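Local coordinates for PH1570-like domain-containing protein (Pyrococcus horikoshii, PDB 2HQ4) that is of unknown function but folds as a single alpha-plus-beta chain built round a long antiparallel sheet, giving its name to the Ph1570 family, at residues I47-L52 against L155-K160; Y133-P138 against F143-P148; Q95-L100 against I113-A118. All coordinates share one frame; numbering follows the deposited sequence.

The three contacts lie along one antiparallel sheet and its helices. Contact 2 is the central one: it is the hairpin of strands 134-136 and 141-145. Its centre is about 14 Å from the centre of contact 1 and about 14 Å from that of contact 3. It touches both. Leu-155 and Ile-158 of contact 1 pack on Ile-135 and Phe-143, while Ile-113 of contact 3 meets Phe-134. Contacts 1 and 3 sit on opposite sides of the chain's centre, with centres about 26 Å apart and nearest atoms about 11 Å apart. Along the chain, the loop closed by contact 1 encloses both other contacts. No active site is known to which they could be related.

Contact 1 of 3, residues I47-L52 against L155-K160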
loop_
_atom_site.group_PDB
_atom_site.type_symbol
_atom_site.label_atom_id
_atom_site.label_comp_id
_atom_site.label_asym_id
_atom_site.label_seq_id
_atom_site.Cartn_x
_atom_site.Cartn_y
_atom_site.Cartn_z
ATOM N N ILE A 47 -6.487 7.013 -0.427
ATOM C CA ILE A 47 -6.715 8.421 -0.817
ATOM C C ILE A 47 -8.105 8.878 -0.379
ATOM O O ILE A 47 -8.269 9.939 0.236
ATOM C CB ILE A 47 -6.520 8.609 -2.371
ATOM C CG1 ILE A 47 -5.042 8.519 -2.723
ATOM C CG2 ILE A 47 -7.066 9.965 -2.839
ATOM C CD1 ILE A 47 -4.715 8.186 -4.284
ATOM N N TYR A 48 -9.112 8.060 -0.694
ATOM C CA TYR A 48 -10.471 8.292 -0.235
ATOM C C TYR A 48 -10.536 8.505 1.278
ATOM O O TYR A 48 -11.147 9.485 1.772
ATOM C CB TYR A 48 -11.334 7.106 -0.655
ATOM C CG TYR A 48 -12.816 7.237 -0.359
ATOM C CD1 TYR A 48 -13.699 7.794 -1.300
ATOM C CD2 TYR A 48 -13.345 6.758 0.841
ATOM C CE1 TYR A 48 -15.095 7.897 -1.016
ATOM C CE2 TYR A 48 -14.716 6.870 1.131
ATOM C CZ TYR A 48 -15.568 7.428 0.192
ATOM O OH TYR A 48 -16.910 7.492 0.502
ATOM N N GLU A 49 -9.924 7.588 2.015
ATOM C CA GLU A 49 -9.941 7.671 3.463
ATOM C C GLU A 49 -9.224 8.936 3.966
ATOM O O GLU A 49 -9.706 9.561 4.909
ATOM C CB GLU A 49 -9.354 6.400 4.092
ATOM C CG GLU A 49 -9.231 6.484 5.613
ATOM C CD GLU A 49 -8.821 5.179 6.255
ATOM O OE1 GLU A 49 -8.965 4.111 5.611
ATOM O OE2 GLU A 49 -8.374 5.213 7.431
ATOM N N LEU A 50 -8.115 9.322 3.326
ATOM C CA LEU A 50 -7.369 10.514 3.709
ATOM C C LEU A 50 -8.181 11.832 3.557
ATOM O O LEU A 50 -8.059 12.739 4.394
ATOM C CB LEU A 50 -6.055 10.628 2.939
ATOM C CG LEU A 50 -4.840 9.773 3.347
ATOM C CD1 LEU A 50 -3.658 10.077 2.403
ATOM C CD2 LEU A 50 -4.427 10.079 4.846
ATOM N N TYR A 51 -9.007 11.899 2.508
ATOM C CA TYR A 51 -9.707 13.129 2.120
ATOM C C TYR A 51 -11.195 13.123 2.464
ATOM O O TYR A 51 -11.855 14.168 2.406
ATOM C CB TYR A 51 -9.434 13.468 0.620
ATOM C CG TYR A 51 -8.055 14.049 0.494
ATOM C CD1 TYR A 51 -7.834 15.408 0.761
ATOM C CD2 TYR A 51 -6.936 13.224 0.285
ATOM C CE1 TYR A 51 -6.542 15.959 0.721
ATOM C CE2 TYR A 51 -5.617 13.758 0.249
ATOM C CZ TYR A 51 -5.442 15.130 0.460
ATOM O OH TYR A 51 -4.185 15.675 0.426
ATOM N N LEU A 52 -11.698 11.966 2.885
ATOM C CA LEU A 52 -13.063 11.817 3.384
ATOM C C LEU A 52 -13.445 12.887 4.408
ATOM O O LEU A 52 -14.532 13.473 4.286
ATOM C CB LEU A 52 -13.289 10.410 3.951
ATOM C CG LEU A 52 -14.619 10.014 4.555
ATOM C CD1 LEU A 52 -15.741 10.295 3.549
ATOM C CD2 LEU A 52 -14.552 8.529 4.881
ATOM N N LEU A 155 -3.106 -2.045 5.632
ATOM C CA LEU A 155 -3.605 -3.311 6.158
ATOM C C LEU A 155 -5.128 -3.351 6.121
ATOM O O LEU A 155 -5.717 -4.428 5.964
ATOM C CB LEU A 155 -3.108 -3.533 7.586
ATOM C CG LEU A 155 -1.629 -3.877 7.807
ATOM C CD1 LEU A 155 -1.281 -3.905 9.329
ATOM C CD2 LEU A 155 -1.317 -5.206 7.115
ATOM N N LYS A 156 -5.743 -2.167 6.211
ATOM C CA LYS A 156 -7.214 -2.032 6.217
ATOM C C LYS A 156 -7.862 -2.499 4.885
ATOM O O LYS A 156 -9.023 -2.943 4.864
ATOM C CB LYS A 156 -7.577 -0.584 6.515
ATOM C CG LYS A 156 -9.046 -0.242 6.405
ATOM C CD LYS A 156 -9.322 1.207 6.832
ATOM C CE LYS A 156 -8.560 1.570 8.095
ATOM N NZ LYS A 156 -8.902 2.955 8.511
ATOM N N TYR A 157 -7.101 -2.418 3.799
ATOM C CA TYR A 157 -7.668 -2.572 2.455
ATOM C C TYR A 157 -7.067 -3.694 1.635
ATOM O O TYR A 157 -7.523 -3.946 0.496
ATOM C CB TYR A 157 -7.544 -1.271 1.668
ATOM C CG TYR A 157 -8.323 -0.153 2.299
ATOM C CD1 TYR A 157 -9.706 -0.239 2.436
ATOM C CD2 TYR A 157 -7.680 0.999 2.734
ATOM C CE1 TYR A 157 -10.431 0.804 3.016
ATOM C CE2 TYR A 157 -8.394 2.044 3.316
ATOM C CZ TYR A 157 -9.754 1.930 3.453
ATOM O OH TYR A 157 -10.446 2.967 4.021
ATOM N N ILE A 158 -6.075 -4.385 2.181
ATOM C CA ILE A 158 -5.366 -5.368 1.328
ATOM C C ILE A 158 -6.141 -6.632 1.085
ATOM O O ILE A 158 -5.717 -7.469 0.267
ATOM C CB ILE A 158 -3.965 -5.787 1.846
ATOM C CG1 ILE A 158 -4.049 -6.362 3.271
ATOM C CG2 ILE A 158 -2.948 -4.677 1.630
ATOM C CD1 ILE A 158 -2.690 -6.938 3.763
ATOM N N TRP A 159 -7.243 -6.802 1.808
ATOM C CA TRP A 159 -8.035 -8.035 1.663
ATOM C C TRP A 159 -9.169 -7.864 0.701
ATOM O O TRP A 159 -9.776 -8.845 0.293
ATOM C CB TRP A 159 -8.553 -8.512 3.015
ATOM C CG TRP A 159 -7.438 -8.760 3.911
ATOM C CD1 TRP A 159 -7.139 -8.076 5.052
ATOM C CD2 TRP A 159 -6.392 -9.737 3.729
ATOM N NE1 TRP A 159 -5.985 -8.579 5.607
ATOM C CE2 TRP A 159 -5.506 -9.596 4.819
ATOM C CE3 TRP A 159 -6.131 -10.724 2.760
ATOM C CZ2 TRP A 159 -4.362 -10.401 4.968
ATOM C CZ3 TRP A 159 -4.989 -11.530 2.905
ATOM C CH2 TRP A 159 -4.132 -11.368 4.011
ATOM N N LYS A 160 -9.463 -6.609 0.373
ATOM C CA LYS A 160 -10.605 -6.239 -0.441
ATOM C C LYS A 160 -10.388 -6.278 -1.970
ATOM O O LYS A 160 -11.369 -6.306 -2.720
ATOM C CB LYS A 160 -11.115 -4.847 -0.034
ATOM C CG LYS A 160 -12.274 -4.832 0.945
ATOM C CD LYS A 160 -13.375 -3.884 0.421
ATOM C CE LYS A 160 -14.441 -3.536 1.475
ATOM N NZ LYS A 160 -13.849 -2.839 2.670
#
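Glu-49 holds two residues of the C-terminal tail with one carboxylate. Its OE2 forms a salt bridge with Lys-156, whose NZ lies 2.6 Å away. The ammonium comes in on the syn side of OE2, 25° out of the carboxylate plane. Glu-49 OE1 accepts a very short hydrogen bond from Tyr-157 OH, at 2.5 Å. Each oxygen has its own nearest partner, though NZ also comes near OE1, and together they probably restrict the rotation of the carboxylate. OE1 sits at the edge of the Tyr-157 ring, near the ring plane, and the two flat groups are turned 75° apart. The Glu-49 chain is extended, with CG anti to the backbone N, which carries the carboxylate away from its helix.

Lys-156 meets it from the opposite direction. Its chain is bent at chi3 (-43°). CD passes 3.2 Å from Glu-49 OE1 before NZ turns to OE2. Lower down, Lys-156 CG lies over the centre of the Tyr-157 ring, 3.7 Å above its plane, and the lysine chain and the phenol thus reach Glu-49 side by side. Lys-156 NZ has a second, weak ion pair with Asp-81.

The contact ties helix 40-55 to the irregular tail that follows helix 150-155. The backbones stay well apart: Glu-49 CA and Lys-156 CA are 10.4 Å from each other, and the polar side chains bridge the interval. Each partner is packed separately on the same antiparallel sheet. On the helix, Ile-47 rests on Leu-16 and Val-18 of strand 16-19. On the other side, Leu-155, at the end of helix 150-155, and Ile-158 of the tail press on Leu-128 of strand 126-130. Tyr-157 also touches Ile-79, and so does Tyr-48 from the helix.

Contact 2 of 3, residues Y133-P138 against F143-P148; sequences YFILDP and FIFNKP
Phe-134 and Ile-144 form an antiparallel non-hydrogen-bonded pair and Ile-135 and Phe-143 a hydrogen-bonded one, in two strands running at 170° to each other. Ile-135 and Phe-143 exchange both backbone bonds. Phe-143 N lies 2.8 Å from Ile-135 O, and Ile-135 N lies 3.0 Å from Phe-143 O. A third bond runs from Phe-145 N to Tyr-133 O, also 3.0 Å, with the donor above the carbonyl plane.

The Phe-145 ring reaches across the hairpin and lies flat against the neighbouring backbone. Tyr-133 C is over the centre of one face, 3.5 Å above it. With CG between the backbone N and the carbonyl carbon (chi1 40°), the ring lies over the peptide between Tyr-133 and Phe-134. Ile-135 CG1 adds an apolar contact to Phe-145 CE2 at 3.7 Å. Ile-135, Phe-143 and Phe-145 all touch Ile-154 of helix 150-155, which covers this side. On the other face of the sheet, Phe-134 CB meets Ile-144 CG2.

Asp-137 OD2 lies in the plane of the Phe-143 ring, at its edge, 3.5 Å from CE2. The same oxygen pairs with Arg-141, and OD1 accepts a bond from Arg-139 N. The buried carboxylate thus has polar partners in the turn and at the start of the next strand, and its charge probably also gains from the positive ring edge.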
loop_
_atom_site.group_PDB
_atom_site.type_symbol
_atom_site.label_atom_id
_atom_site.label_comp_id
_atom_site.label_asym_id
_atom_site.label_seq_id
_atom_site.Cartn_x
_atom_site.Cartn_y
_atom_site.Cartn_z
ATOM N N TYR A 133 8.977 -0.141 7.188
ATOM C CA TYR A 133 8.853 0.609 5.919
ATOM C C TYR A 133 8.277 -0.201 4.761
ATOM O O TYR A 133 8.305 0.259 3.632
ATOM C CB TYR A 133 10.204 1.196 5.475
ATOM C CG TYR A 133 11.230 0.141 5.128
ATOM C CD1 TYR A 133 11.528 -0.151 3.792
ATOM C CD2 TYR A 133 11.929 -0.557 6.146
ATOM C CE1 TYR A 133 12.483 -1.112 3.457
ATOM C CE2 TYR A 133 12.879 -1.557 5.821
ATOM C CZ TYR A 133 13.154 -1.817 4.488
ATOM O OH TYR A 133 14.083 -2.775 4.134
ATOM N N PHE A 134 7.781 -1.393 5.046
ATOM C CA PHE A 134 7.235 -2.255 4.008
ATOM C C PHE A 134 6.207 -3.245 4.518
ATOM O O PHE A 134 6.152 -3.568 5.716
ATOM C CB PHE A 134 8.363 -3.047 3.310
ATOM C CG PHE A 134 9.026 -4.048 4.206
ATOM C CD1 PHE A 134 8.576 -5.376 4.268
ATOM C CD2 PHE A 134 10.103 -3.670 4.998
ATOM C CE1 PHE A 134 9.210 -6.315 5.095
ATOM C CE2 PHE A 134 10.742 -4.613 5.855
ATOM C CZ PHE A 134 10.303 -5.912 5.887
ATOM N N ILE A 135 5.395 -3.738 3.580
ATOM C CA ILE A 135 4.504 -4.869 3.790
ATOM C C ILE A 135 4.558 -5.809 2.587
ATOM O O ILE A 135 4.497 -5.359 1.421
ATOM C CB ILE A 135 3.042 -4.433 3.967
ATOM C CG1 ILE A 135 2.851 -3.702 5.304
ATOM C CG2 ILE A 135 2.029 -5.667 3.854
ATOM C CD1 ILE A 135 1.495 -2.994 5.310
ATOM N N LEU A 136 4.723 -7.103 2.866
ATOM C CA LEU A 136 4.598 -8.095 1.807
ATOM C C LEU A 136 3.317 -8.840 2.124
ATOM O O LEU A 136 3.211 -9.431 3.202
ATOM C CB LEU A 136 5.781 -9.090 1.839
ATOM C CG LEU A 136 5.634 -10.304 0.870
ATOM C CD1 LEU A 136 5.596 -9.836 -0.580
ATOM C CD2 LEU A 136 6.788 -11.304 1.051
ATOM N N ASP A 137 2.341 -8.809 1.224
ATOM C CA ASP A 137 1.082 -9.516 1.469
ATOM C C ASP A 137 1.006 -10.819 0.665
ATOM O O ASP A 137 1.778 -11.020 -0.262
ATOM C CB ASP A 137 -0.152 -8.595 1.278
ATOM C CG ASP A 137 -0.503 -8.332 -0.199
ATOM O OD1 ASP A 137 -0.214 -9.168 -1.089
ATOM O OD2 ASP A 137 -1.125 -7.287 -0.452
ATOM N N PRO A 138 0.136 -11.744 1.089
ATOM C CA PRO A 138 0.032 -12.993 0.385
ATOM C C PRO A 138 -0.681 -12.947 -0.959
ATOM O O PRO A 138 -0.849 -13.994 -1.565
ATOM C CB PRO A 138 -0.701 -13.899 1.390
ATOM C CG PRO A 138 -1.508 -12.988 2.190
ATOM C CD PRO A 138 -0.733 -11.699 2.279
ATOM N N PHE A 143 4.394 -3.357 -0.577
ATOM C CA PHE A 143 4.215 -1.920 -0.375
ATOM C C PHE A 143 5.452 -1.370 0.323
ATOM O O PHE A 143 6.015 -2.049 1.204
ATOM C CB PHE A 143 3.034 -1.688 0.546
ATOM C CG PHE A 143 1.729 -2.189 0.002
ATOM C CD1 PHE A 143 0.859 -1.302 -0.684
ATOM C CD2 PHE A 143 1.349 -3.529 0.197
ATOM C CE1 PHE A 143 -0.392 -1.773 -1.194
ATOM C CE2 PHE A 143 0.138 -4.016 -0.305
ATOM C CZ PHE A 143 -0.747 -3.110 -1.004
ATOM N N ILE A 144 5.910 -0.191 -0.070
ATOM C CA ILE A 144 7.010 0.461 0.660
ATOM C C ILE A 144 6.444 1.823 1.008
ATOM O O ILE A 144 5.666 2.391 0.210
ATOM C CB ILE A 144 8.386 0.500 -0.094
ATOM C CG1 ILE A 144 8.324 1.285 -1.413
ATOM C CG2 ILE A 144 8.945 -0.994 -0.359
ATOM C CD1 ILE A 144 9.760 1.514 -2.052
ATOM N N PHE A 145 6.775 2.334 2.188
ATOM C CA PHE A 145 6.164 3.561 2.657
ATOM C C PHE A 145 7.130 4.363 3.554
ATOM O O PHE A 145 8.157 3.824 3.996
ATOM C CB PHE A 145 4.802 3.248 3.342
ATOM C CG PHE A 145 4.805 1.987 4.224
ATOM C CD1 PHE A 145 5.225 2.045 5.559
ATOM C CD2 PHE A 145 4.362 0.758 3.700
ATOM C CE1 PHE A 145 5.218 0.883 6.368
ATOM C CE2 PHE A 145 4.350 -0.390 4.449
ATOM C CZ PHE A 145 4.792 -0.341 5.819
ATOM N N ASN A 146 6.795 5.625 3.859
ATOM C CA ASN A 146 7.812 6.520 4.428
ATOM C C ASN A 146 7.873 6.470 5.962
ATOM O O ASN A 146 8.874 6.895 6.525
ATOM C CB ASN A 146 7.571 7.990 3.980
ATOM C CG ASN A 146 6.240 8.494 4.449
ATOM O OD1 ASN A 146 5.239 7.786 4.311
ATOM N ND2 ASN A 146 6.203 9.704 5.056
ATOM N N LYS A 147 6.841 5.969 6.642
ATOM C CA LYS A 147 6.881 5.894 8.120
ATOM C C LYS A 147 6.031 4.722 8.595
ATOM O O LYS A 147 5.117 4.315 7.864
ATOM C CB LYS A 147 6.455 7.235 8.754
ATOM C CG LYS A 147 5.004 7.645 8.438
ATOM C CD LYS A 147 4.650 9.029 8.985
ATOM C CE LYS A 147 3.202 9.316 8.662
ATOM N NZ LYS A 147 2.677 10.560 9.293
ATOM N N PRO A 148 6.328 4.148 9.803
ATOM C CA PRO A 148 5.662 2.873 10.155
ATOM C C PRO A 148 4.171 2.900 10.256
ATOM O O PRO A 148 3.565 1.873 9.996
ATOM C CB PRO A 148 6.265 2.477 11.536
ATOM C CG PRO A 148 7.523 3.327 11.652
ATOM C CD PRO A 148 7.282 4.580 10.862
#

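Contact 3 of 3, residues Q95-L100 against I113-A118; sequences QVIKKL and IKIEEA
Helix 94-107 packs here on the 3-10 turn 115-117, part of the loop that leads into strand 119-123, with Ile-97 and Leu-100 meeting Ile-115. All contacts across the pair are apolar. Ile-115 CG2 does most of the touching. It lies 3.8 Å from Ile-97 CD1 and 3.8 Å from Leu-100 CB, and so fits between two residues one helical turn apart. With CG1 beside the backbone N (chi1 -67°), CG2 is the branch set against both of these side chains. Ile-97 and Ile-115 run alongside each other, pointing opposite ways; Leu-100 lies roughly perpendicular to Ile-115. At the margin, Ile-97 CG2 approaches Glu-116 CB at 4.1 Å.

Substituting alanine for Ile-115 would probably open a gap between Ile-97 and Leu-100 and leave both with less to pack on.

Gln-101, further along the helix, bonds to Ile-115 N and Ile-113 O and so holds the loop backbone. Ile-115 also touches Ala-129 and Leu-136 of the sheet. The turn is thus wedged between helix and strands, in the helix-loop-strand connection that joins helix 94-107 to the antiparallel sheet of this alpha-plus-beta fold.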
loop_
_atom_site.group_PDB
_atom_site.type_symbol
_atom_site.label_atom_id
_atom_site.label_comp_id
_atom_site.label_asym_id
_atom_site.label_seq_id
_atom_site.Cartn_x
_atom_site.Cartn_y
_atom_site.Cartn_z
ATOM N N GLN A 95 13.246 -21.452 7.052
ATOM C CA GLN A 95 12.783 -21.909 5.747
ATOM C C GLN A 95 11.697 -20.999 5.164
ATOM O O GLN A 95 11.752 -20.644 3.981
ATOM C CB GLN A 95 12.292 -23.357 5.848
ATOM C CG GLN A 95 11.759 -23.952 4.552
ATOM C CD GLN A 95 12.844 -24.344 3.546
ATOM O OE1 GLN A 95 14.052 -24.301 3.839
ATOM N NE2 GLN A 95 12.410 -24.733 2.346
ATOM N N VAL A 96 10.714 -20.657 6.002
ATOM C CA VAL A 96 9.649 -19.705 5.664
ATOM C C VAL A 96 10.247 -18.330 5.364
ATOM O O VAL A 96 9.932 -17.747 4.337
ATOM C CB VAL A 96 8.591 -19.611 6.799
ATOM C CG1 VAL A 96 7.875 -18.241 6.808
ATOM C CG2 VAL A 96 7.585 -20.752 6.678
ATOM N N ILE A 97 11.104 -17.834 6.262
ATOM C CA ILE A 97 11.820 -16.569 6.058
ATOM C C ILE A 97 12.552 -16.589 4.714
ATOM O O ILE A 97 12.410 -15.663 3.886
ATOM C CB ILE A 97 12.806 -16.244 7.240
ATOM C CG1 ILE A 97 12.048 -15.981 8.545
ATOM C CG2 ILE A 97 13.717 -15.045 6.927
ATOM C CD1 ILE A 97 11.057 -14.816 8.517
ATOM N N LYS A 98 13.293 -17.670 4.478
ATOM C CA LYS A 98 14.012 -17.860 3.222
ATOM C C LYS A 98 13.113 -17.888 1.982
ATOM O O LYS A 98 13.467 -17.344 0.951
ATOM C CB LYS A 98 14.851 -19.149 3.313
ATOM C CG LYS A 98 15.635 -19.539 2.056
ATOM C CD LYS A 98 16.969 -18.788 1.964
ATOM C CE LYS A 98 17.919 -19.470 0.989
ATOM N NZ LYS A 98 19.320 -18.938 1.121
ATOM N N LYS A 99 11.955 -18.539 2.073
ATOM C CA LYS A 99 11.012 -18.581 0.918
ATOM C C LYS A 99 10.333 -17.211 0.679
ATOM O O LYS A 99 10.089 -16.815 -0.452
ATOM C CB LYS A 99 9.936 -19.643 1.147
ATOM C CG LYS A 99 10.434 -21.089 1.082
ATOM C CD LYS A 99 10.729 -21.534 -0.345
ATOM C CE LYS A 99 9.776 -22.657 -0.783
ATOM N NZ LYS A 99 10.137 -24.037 -0.261
ATOM N N LEU A 100 10.019 -16.523 1.766
ATOM C CA LEU A 100 9.501 -15.153 1.702
ATOM C C LEU A 100 10.539 -14.206 1.104
ATOM O O LEU A 100 10.210 -13.374 0.277
ATOM C CB LEU A 100 9.016 -14.681 3.087
ATOM C CG LEU A 100 7.759 -15.381 3.646
ATOM C CD1 LEU A 100 7.322 -14.676 4.928
ATOM C CD2 LEU A 100 6.579 -15.451 2.637
ATOM N N ILE A 113 14.831 -5.221 1.164
ATOM C CA ILE A 113 13.816 -5.648 2.099
ATOM C C ILE A 113 14.393 -6.868 2.814
ATOM O O ILE A 113 14.734 -7.869 2.182
ATOM C CB ILE A 113 12.541 -6.100 1.370
ATOM C CG1 ILE A 113 12.086 -5.053 0.336
ATOM C CG2 ILE A 113 11.440 -6.443 2.367
ATOM C CD1 ILE A 113 11.544 -3.755 0.928
ATOM N N LYS A 114 14.514 -6.802 4.122
ATOM C CA LYS A 114 14.897 -8.007 4.827
ATOM C C LYS A 114 13.721 -8.512 5.623
ATOM O O LYS A 114 13.324 -7.929 6.624
ATOM C CB LYS A 114 16.123 -7.774 5.709
ATOM C CG LYS A 114 17.430 -7.651 4.931
ATOM C CD LYS A 114 18.605 -7.702 5.900
ATOM C CE LYS A 114 19.808 -8.381 5.282
ATOM N NZ LYS A 114 20.536 -9.201 6.302
ATOM N N ILE A 115 13.163 -9.608 5.143
ATOM C CA ILE A 115 11.998 -10.225 5.766
ATOM C C ILE A 115 12.218 -10.519 7.256
ATOM O O ILE A 115 11.289 -10.406 8.040
ATOM C CB ILE A 115 11.563 -11.487 4.973
ATOM C CG1 ILE A 115 11.031 -11.066 3.596
ATOM C CG2 ILE A 115 10.495 -12.335 5.738
ATOM C CD1 ILE A 115 9.761 -10.155 3.620
ATOM N N GLU A 116 13.448 -10.864 7.647
ATOM C CA GLU A 116 13.720 -11.253 9.053
ATOM C C GLU A 116 13.540 -10.101 10.070
ATOM O O GLU A 116 13.414 -10.318 11.269
ATOM C CB GLU A 116 15.091 -11.949 9.179
ATOM C CG GLU A 116 16.271 -11.022 9.289
ATOM C CD GLU A 116 16.707 -10.444 7.966
ATOM O OE1 GLU A 116 16.314 -10.978 6.888
ATOM O OE2 GLU A 116 17.455 -9.442 8.012
ATOM N N GLU A 117 13.483 -8.877 9.576
ATOM C CA GLU A 117 13.151 -7.735 10.419
ATOM C C GLU A 117 11.639 -7.474 10.530
ATOM O O GLU A 117 11.205 -6.602 11.297
ATOM C CB GLU A 117 13.856 -6.496 9.870
ATOM C CG GLU A 117 15.385 -6.632 9.865
ATOM C CD GLU A 117 16.065 -5.349 9.455
ATOM O OE1 GLU A 117 15.950 -4.951 8.257
ATOM O OE2 GLU A 117 16.706 -4.733 10.340
ATOM N N ALA A 118 10.840 -8.228 9.783
ATOM C CA ALA A 118 9.393 -8.014 9.760
ATOM C C ALA A 118 8.663 -8.784 10.855
ATOM O O ALA A 118 9.125 -9.823 11.333
ATOM C CB ALA A 118 8.818 -8.381 8.397
#